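Local coordinates for glycine cleavage system H protein (Mycobacterium tuberculosis, PDB 3IFT) that probably carries the methylamine group of glycine from the P protein to the T protein on a covalently bound lipoyl arm in the glycine cleavage system, at residues 20-25 / 39-44; 33-38 / 79-84. All blocks are in the same frame, centred on the assembly; numbering follows the deposited sequence.

Contact 1 of 2, residues 20-25 / 39-44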
ATOM      1  N   ALA A  20       7.946  -3.407   5.210  1.00 10.58           N
ATOM      2  CA  ALA A  20       9.308  -2.898   5.064  1.00 11.49           C
ATOM      3  C   ALA A  20       9.520  -2.220   3.718  1.00 11.25           C
ATOM      4  O   ALA A  20      10.409  -1.403   3.564  1.00 12.48           O
ATOM      5  CB  ALA A  20      10.320  -4.052   5.219  1.00 11.95           C
ATOM      6  N   GLU A  21       8.695  -2.555   2.751  1.00 11.29           N
ATOM      7  CA  GLU A  21       8.863  -2.032   1.411  1.00 11.32           C
ATOM      8  C   GLU A  21       7.981  -0.800   1.262  1.00 10.35           C
ATOM      9  O   GLU A  21       7.725  -0.389   0.154  1.00  9.04           O
ATOM     10  CB  GLU A  21       8.515  -3.054   0.357  1.00 11.72           C
ATOM     11  CG  GLU A  21       9.476  -4.233   0.302  1.00 15.77           C
ATOM     12  CD  GLU A  21       9.260  -5.171   1.447  1.00 18.15           C
ATOM     13  OE1 GLU A  21       8.095  -5.476   1.688  1.00 21.02           O
ATOM     14  OE2 GLU A  21      10.239  -5.567   2.121  1.00 21.50           O
ATOM     15  N   HIS A  22       7.495  -0.265   2.391  1.00  8.80           N
ATOM     16  CA  HIS A  22       6.892   1.072   2.450  1.00  8.96           C
ATOM     17  C   HIS A  22       5.495   1.117   1.914  1.00  8.70           C
ATOM     18  O   HIS A  22       5.060   2.103   1.313  1.00  6.95           O
ATOM     19  CB  HIS A  22       7.766   2.116   1.742  1.00  9.08           C
ATOM     20  CG  HIS A  22       9.220   1.968   2.063  1.00  9.85           C
ATOM     21  ND1 HIS A  22       9.734   2.259   3.306  1.00 11.61           N
ATOM     22  CD2 HIS A  22      10.252   1.497   1.329  1.00 12.12           C
ATOM     23  CE1 HIS A  22      11.025   1.988   3.321  1.00 12.17           C
ATOM     24  NE2 HIS A  22      11.365   1.513   2.138  1.00 12.33           N
ATOM     25  N   GLU A  23       4.771   0.048   2.173  1.00  9.32           N
ATOM     26  CA  GLU A  23       3.360   0.055   1.944  1.00  8.67           C
ATOM     27  C   GLU A  23       2.677   0.143   3.256  1.00  7.60           C
ATOM     28  O   GLU A  23       3.219  -0.263   4.275  1.00  6.87           O
ATOM     29  CB  GLU A  23       2.928  -1.157   1.171  1.00  8.68           C
ATOM     30  CG  GLU A  23       3.385  -1.004  -0.268  1.00 11.93           C
ATOM     31  CD  GLU A  23       3.158  -2.216  -1.127  1.00 16.31           C
ATOM     32  OE1 GLU A  23       2.178  -2.948  -0.881  1.00 20.04           O
ATOM     33  OE2 GLU A  23       3.968  -2.423  -2.055  1.00 17.41           O
ATOM     34  N   TRP A  24       1.485   0.711   3.230  1.00  6.94           N
ATOM     35  CA  TRP A  24       0.678   0.741   4.423  1.00  6.95           C
ATOM     36  C   TRP A  24      -0.557  -0.061   4.145  1.00  6.97           C
ATOM     37  O   TRP A  24      -0.942  -0.262   2.998  1.00  6.52           O
ATOM     38  CB  TRP A  24       0.344   2.160   4.884  1.00  6.44           C
ATOM     39  CG  TRP A  24      -0.309   3.014   3.868  1.00  7.90           C
ATOM     40  CD1 TRP A  24       0.318   3.859   3.004  1.00  8.40           C
ATOM     41  CD2 TRP A  24      -1.711   3.102   3.569  1.00  8.93           C
ATOM     42  NE1 TRP A  24      -0.616   4.507   2.204  1.00 10.63           N
ATOM     43  CE2 TRP A  24      -1.863   4.062   2.523  1.00  9.61           C
ATOM     44  CE3 TRP A  24      -2.845   2.474   4.067  1.00  7.29           C
ATOM     45  CZ2 TRP A  24      -3.114   4.374   1.954  1.00 10.09           C
ATOM     46  CZ3 TRP A  24      -4.071   2.809   3.536  1.00  7.98           C
ATOM     47  CH2 TRP A  24      -4.196   3.741   2.473  1.00 10.27           C
ATOM     48  N   ILE A  25      -1.162  -0.506   5.227  1.00  7.96           N
ATOM     49  CA  ILE A  25      -2.300  -1.408   5.184  1.00  8.87           C
ATOM     50  C   ILE A  25      -3.229  -0.894   6.239  1.00  8.90           C
ATOM     51  O   ILE A  25      -2.851  -0.801   7.425  1.00  8.23           O
ATOM     52  CB  ILE A  25      -1.893  -2.855   5.499  1.00  8.00           C
ATOM     53  CG1 ILE A  25      -0.869  -3.329   4.476  1.00  9.62           C
ATOM     54  CG2 ILE A  25      -3.144  -3.784   5.484  1.00 10.36           C
ATOM     55  CD1 ILE A  25       0.573  -3.244   4.936  1.00  4.63           C
ATOM     56  N   ASP A  39       4.148   7.931   3.267  1.00  6.09           N
ATOM     57  CA  ASP A  39       4.714   9.248   3.073  1.00  6.12           C
ATOM     58  C   ASP A  39       6.175   9.225   2.707  1.00  5.90           C
ATOM     59  O   ASP A  39       6.605   9.905   1.791  1.00  6.76           O
ATOM     60  CB  ASP A  39       4.513  10.039   4.327  1.00  6.75           C
ATOM     61  CG  ASP A  39       4.882  11.483   4.178  1.00  6.73           C
ATOM     62  OD1 ASP A  39       4.873  11.988   3.048  1.00 11.57           O
ATOM     63  OD2 ASP A  39       5.162  12.110   5.224  1.00  7.64           O
ATOM     64  N   TYR A  40       6.941   8.403   3.409  1.00  6.71           N
ATOM     65  CA  TYR A  40       8.342   8.233   3.117  1.00  6.10           C
ATOM     66  C   TYR A  40       8.547   7.724   1.697  1.00  5.69           C
ATOM     67  O   TYR A  40       9.364   8.247   0.992  1.00  5.60           O
ATOM     68  CB  TYR A  40       8.932   7.233   4.099  1.00  6.61           C
ATOM     69  CG  TYR A  40      10.276   6.714   3.708  1.00  5.30           C
ATOM     70  CD1 TYR A  40      11.433   7.363   4.148  1.00  8.02           C
ATOM     71  CD2 TYR A  40      10.412   5.587   2.925  1.00  7.73           C
ATOM     72  CE1 TYR A  40      12.670   6.903   3.821  1.00  9.53           C
ATOM     73  CE2 TYR A  40      11.663   5.123   2.567  1.00  7.07           C
ATOM     74  CZ  TYR A  40      12.796   5.771   3.057  1.00 10.29           C
ATOM     75  OH  TYR A  40      14.074   5.339   2.756  1.00  9.86           O
ATOM     76  N   ALA A  41       7.763   6.720   1.280  1.00  6.42           N
ATOM     77  CA  ALA A  41       7.894   6.132  -0.040  1.00  6.01           C
ATOM     78  C   ALA A  41       7.580   7.150  -1.136  1.00  6.43           C
ATOM     79  O   ALA A  41       8.324   7.277  -2.103  1.00  6.08           O
ATOM     80  CB  ALA A  41       6.998   4.919  -0.190  1.00  6.34           C
ATOM     81  N   GLN A  42       6.486   7.869  -0.994  1.00  5.85           N
ATOM     82  CA  GLN A  42       6.091   8.804  -2.027  1.00  6.42           C
ATOM     83  C   GLN A  42       7.158   9.919  -2.159  1.00  7.10           C
ATOM     84  O   GLN A  42       7.568  10.311  -3.268  1.00  8.91           O
ATOM     85  CB  GLN A  42       4.676   9.345  -1.765  1.00  5.61           C
ATOM     86  CG  GLN A  42       4.495  10.277  -0.583  1.00  5.75           C
ATOM     87  CD  GLN A  42       5.099  11.644  -0.818  1.00  8.31           C
ATOM     88  OE1 GLN A  42       5.321  12.049  -1.956  1.00  8.62           O
ATOM     89  NE2 GLN A  42       5.403  12.346   0.262  1.00  7.50           N
ATOM     90  N   SER A  43       7.665  10.378  -1.033  1.00  7.16           N
ATOM     91  CA  SER A  43       8.655  11.431  -1.069  1.00  7.56           C
ATOM     92  C   SER A  43       9.935  10.959  -1.741  1.00  7.63           C
ATOM     93  O   SER A  43      10.520  11.686  -2.549  1.00  8.18           O
ATOM     94  CB  SER A  43       8.931  11.940   0.327  1.00  7.63           C
ATOM     95  OG  SER A  43       9.760  13.082   0.202  1.00  9.56           O
ATOM     96  N   ALA A  44      10.333   9.728  -1.439  1.00  6.24           N
ATOM     97  CA  ALA A  44      11.542   9.154  -1.997  1.00  6.99           C
ATOM     98  C   ALA A  44      11.404   8.905  -3.494  1.00  7.98           C
ATOM     99  O   ALA A  44      12.334   9.119  -4.254  1.00  7.70           O
ATOM    100  CB  ALA A  44      11.868   7.848  -1.308  1.00  5.67           C
TER
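One face of the His22 imidazole is met by the ring of Tyr40, which brings its CE2 to 3.3 Å from His22 CE1. The two rings meet obliquely, their planes at 38° to each other. Tyr40 CE2 lies above the rim of the imidazole, while Tyr40 CD2 comes within 3.4 Å of His22 ND1; the CD2–CE2 side of the phenol therefore does the touching. On the opposite face the carbonyl oxygen of Ala20 sits over the ring centre, 3.3 Å above the plane, so the imidazole is sandwiched between phenol and backbone. A hydrogen bond between His22 ND1 and Tyr136 OH further limits its rotation. With CG anti to the backbone N (chi1 166°), Tyr40 swings its ring off the helix toward the histidine. Ala41 CB rests 3.5 Å from His22 CB, where the backbones of the two segments come nearest, the CA atoms of His22 and Ala41 being 5.7 Å apart. One turn of the helix is braced on another side by Gln42, whose NE2 donates a 2.9 Å hydrogen bond to Asp39 OD1. In this surface contact the turn leading into the β-hairpin of strands 23-29 and 32-37 packs on the short helix 39-45 that follows the hairpin, at the surface of the H-protein fold.

Contact 2 of 2, residues 33-38 / 79-84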
ATOM      1  N   VAL A  33      -8.571  -4.835   3.431  1.00 13.62           N
ATOM      2  CA  VAL A  33      -7.570  -3.858   3.761  1.00 12.51           C
ATOM      3  C   VAL A  33      -7.452  -2.912   2.588  1.00 12.16           C
ATOM      4  O   VAL A  33      -7.663  -3.284   1.429  1.00 11.89           O
ATOM      5  CB  VAL A  33      -6.218  -4.474   4.088  1.00 12.01           C
ATOM      6  CG1 VAL A  33      -6.300  -5.286   5.354  1.00 10.78           C
ATOM      7  CG2 VAL A  33      -5.722  -5.332   2.924  1.00 10.92           C
ATOM      8  N   ARG A  34      -7.128  -1.674   2.915  1.00 11.44           N
ATOM      9  CA  ARG A  34      -6.743  -0.726   1.925  1.00 11.18           C
ATOM     10  C   ARG A  34      -5.230  -0.582   1.996  1.00  9.51           C
ATOM     11  O   ARG A  34      -4.640  -0.665   3.064  1.00 10.71           O
ATOM     12  CB  ARG A  34      -7.429   0.590   2.175  1.00 11.02           C
ATOM     13  CG  ARG A  34      -7.046   1.621   1.149  1.00 11.79           C
ATOM     14  CD  ARG A  34      -8.159   2.617   0.986  1.00 12.53           C
ATOM     15  NE  ARG A  34      -9.291   2.027   0.293  1.00 14.73           N
ATOM     16  CZ  ARG A  34     -10.324   2.731  -0.171  1.00 17.27           C
ATOM     17  NH1 ARG A  34     -10.340   4.042  -0.031  1.00 15.86           N
ATOM     18  NH2 ARG A  34     -11.311   2.123  -0.811  1.00 18.99           N
ATOM     19  N   VAL A  35      -4.622  -0.354   0.847  1.00  8.03           N
ATOM     20  CA  VAL A  35      -3.204  -0.316   0.702  1.00  7.23           C
ATOM     21  C   VAL A  35      -2.747   0.894  -0.096  1.00  6.84           C
ATOM     22  O   VAL A  35      -3.333   1.264  -1.120  1.00  7.31           O
ATOM     23  CB  VAL A  35      -2.744  -1.613  -0.003  1.00  8.31           C
ATOM     24  CG1 VAL A  35      -1.273  -1.677  -0.135  1.00  6.76           C
ATOM     25  CG2 VAL A  35      -3.276  -2.855   0.770  1.00  7.52           C
ATOM     26  N   GLY A  36      -1.662   1.500   0.376  1.00  6.96           N
ATOM     27  CA  GLY A  36      -0.986   2.548  -0.351  1.00  6.69           C
ATOM     28  C   GLY A  36       0.475   2.495  -0.018  1.00  6.45           C
ATOM     29  O   GLY A  36       0.984   1.538   0.603  1.00  6.04           O
ATOM     30  N   ILE A  37       1.175   3.522  -0.461  1.00  6.62           N
ATOM     31  CA  ILE A  37       2.567   3.674  -0.096  1.00  7.13           C
ATOM     32  C   ILE A  37       2.680   4.755   0.935  1.00  6.39           C
ATOM     33  O   ILE A  37       1.843   5.657   1.034  1.00  6.92           O
ATOM     34  CB  ILE A  37       3.497   3.970  -1.291  1.00  7.24           C
ATOM     35  CG1 ILE A  37       3.064   5.237  -2.054  1.00  6.26           C
ATOM     36  CG2 ILE A  37       3.577   2.759  -2.213  1.00  7.39           C
ATOM     37  CD1 ILE A  37       4.135   5.692  -3.010  1.00  4.87           C
ATOM     38  N   THR A  38       3.713   4.652   1.742  1.00  6.37           N
ATOM     39  CA  THR A  38       3.860   5.567   2.856  1.00  6.27           C
ATOM     40  C   THR A  38       4.266   6.969   2.384  1.00  5.41           C
ATOM     41  O   THR A  38       4.666   7.170   1.262  1.00  3.28           O
ATOM     42  CB  THR A  38       4.872   4.980   3.831  1.00  7.19           C
ATOM     43  OG1 THR A  38       6.140   4.920   3.191  1.00  6.69           O
ATOM     44  CG2 THR A  38       4.406   3.542   4.217  1.00  5.94           C
ATOM     45  N   TYR A  79       3.917  -4.448  -3.837  1.00 13.65           N
ATOM     46  CA  TYR A  79       3.714  -5.828  -3.414  1.00 13.35           C
ATOM     47  C   TYR A  79       2.382  -5.967  -2.693  1.00 12.30           C
ATOM     48  O   TYR A  79       1.950  -5.061  -2.009  1.00 12.20           O
ATOM     49  CB  TYR A  79       4.823  -6.237  -2.482  1.00 13.91           C
ATOM     50  CG  TYR A  79       6.175  -6.068  -3.081  1.00 15.31           C
ATOM     51  CD1 TYR A  79       6.681  -7.006  -3.965  1.00 16.43           C
ATOM     52  CD2 TYR A  79       6.926  -4.940  -2.829  1.00 19.28           C
ATOM     53  CE1 TYR A  79       7.912  -6.855  -4.536  1.00 17.45           C
ATOM     54  CE2 TYR A  79       8.172  -4.787  -3.406  1.00 20.22           C
ATOM     55  CZ  TYR A  79       8.647  -5.757  -4.253  1.00 18.18           C
ATOM     56  OH  TYR A  79       9.875  -5.623  -4.823  1.00 19.10           O
ATOM     57  N   ALA A  80       1.733  -7.108  -2.864  1.00 11.08           N
ATOM     58  CA  ALA A  80       0.569  -7.453  -2.069  1.00 10.32           C
ATOM     59  C   ALA A  80       1.075  -7.626  -0.630  1.00  9.79           C
ATOM     60  O   ALA A  80       1.943  -8.466  -0.370  1.00  9.92           O
ATOM     61  CB  ALA A  80      -0.096  -8.715  -2.617  1.00  9.03           C
ATOM     62  N   PRO A  81       0.622  -6.759   0.309  1.00 10.16           N
ATOM     63  CA  PRO A  81       1.115  -6.975   1.662  1.00 10.07           C
ATOM     64  C   PRO A  81       0.481  -8.216   2.294  1.00  9.62           C
ATOM     65  O   PRO A  81       1.059  -8.809   3.173  1.00  9.36           O
ATOM     66  CB  PRO A  81       0.661  -5.695   2.414  1.00 10.25           C
ATOM     67  CG  PRO A  81       0.142  -4.801   1.370  1.00 11.22           C
ATOM     68  CD  PRO A  81      -0.363  -5.668   0.294  1.00  9.59           C
ATOM     69  N   ILE A  82      -0.688  -8.596   1.799  1.00 10.83           N
ATOM     70  CA  ILE A  82      -1.388  -9.796   2.242  1.00 11.17           C
ATOM     71  C   ILE A  82      -1.963 -10.527   1.052  1.00 10.77           C
ATOM     72  O   ILE A  82      -2.016  -9.996  -0.041  1.00 10.45           O
ATOM     73  CB  ILE A  82      -2.531  -9.465   3.230  1.00 11.15           C
ATOM     74  CG1 ILE A  82      -3.599  -8.586   2.588  1.00 13.14           C
ATOM     75  CG2 ILE A  82      -1.962  -8.843   4.497  1.00 10.77           C
ATOM     76  CD1 ILE A  82      -5.048  -8.777   3.178  1.00 13.16           C
ATOM     77  N   SER A  83      -2.331 -11.777   1.278  1.00 10.31           N
ATOM     78  CA  SER A  83      -2.980 -12.574   0.279  1.00 11.06           C
ATOM     79  C   SER A  83      -4.437 -12.225   0.294  1.00 10.93           C
ATOM     80  O   SER A  83      -5.039 -12.010   1.344  1.00 11.12           O
ATOM     81  CB  SER A  83      -2.807 -14.081   0.567  1.00 11.37           C
ATOM     82  OG  SER A  83      -1.446 -14.422   0.443  1.00 13.84           O
ATOM     83  N   GLY A  84      -5.012 -12.155  -0.880  1.00 10.81           N
ATOM     84  CA  GLY A  84      -6.444 -11.915  -0.967  1.00 10.96           C
ATOM     85  C   GLY A  84      -6.767 -11.659  -2.412  1.00 10.35           C
ATOM     86  O   GLY A  84      -6.105 -12.168  -3.287  1.00 11.15           O
TER
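Val33 and Ile82 meet tip to tip, the CG2 methyl of Val33 lying 3.5 Å from CD1 at the end of the isoleucine. Ile82 CG1 is 3.9 Å from the same methyl, so one branch of the valine serves the outer half of the longer side chain. The chi1 of Ile82, 62°, sets CG1 between its own backbone N and carbonyl carbon, and the extended chi2 of 151° then carries CD1 onward to Val33. Two residues along the strand, Val35 and Pro81 also approach end on. Here both valine methyls straddle the outer corner of the pyrrolidine: CG1 is 3.7 Å and CG2 4.0 Å from Pro81 CG. No hydrogen bond joins the segments, and the backbones stay well apart, 8.0 Å between the CA atoms of Val35 and Pro81, with side chains filling the gap. In this barrel-sandwich hybrid, the fold of lipoyl-type domains, the loop links strand 75-79 of the three-stranded sheet to strand 84-89 of the six-stranded one, and its side chains pack on strand 32-37 of the latter. All four touching residues are buried; Ile25 and Ile113, from the strands flanking 32-37, and Leu123 of helix 123-126 add to the same apolar cluster. Away from this tight centre, Arg34 lies on the other side of the strand, partly exposed, where its NE forms a salt bridge with Asp112 and its guanidinium a cation-pi contact with Trp109. Ser83, partly exposed, takes no part and is hydrogen-bonded through OG to Ala62 N.

Overall arrangement
The centres of contacts 1 and 2 lie about 11 Å apart, and the antiparallel neighbours 23-29 and 32-37 link them within one sheet. Trp24 N sits 2.8 Å from Gly36 O, a probable backbone hydrogen bond between these strands; Glu23 OE2, 2.7 Å from Tyr79 N, probably ties contact 1 to the end of strand 75-79, where the loop of contact 2 begins. Along the chain the segments alternate, strand 32-37 running into the helix of contact 1. Contact 1 is near the predicted lipoyl-attachment residue: the side chains of Tyr40 and Lys73 are about 10 Å apart, and Lys73 NZ, unmodified here, hydrogen-bonds to Ala44 O. Contact 2 belongs to the interior, away from that site.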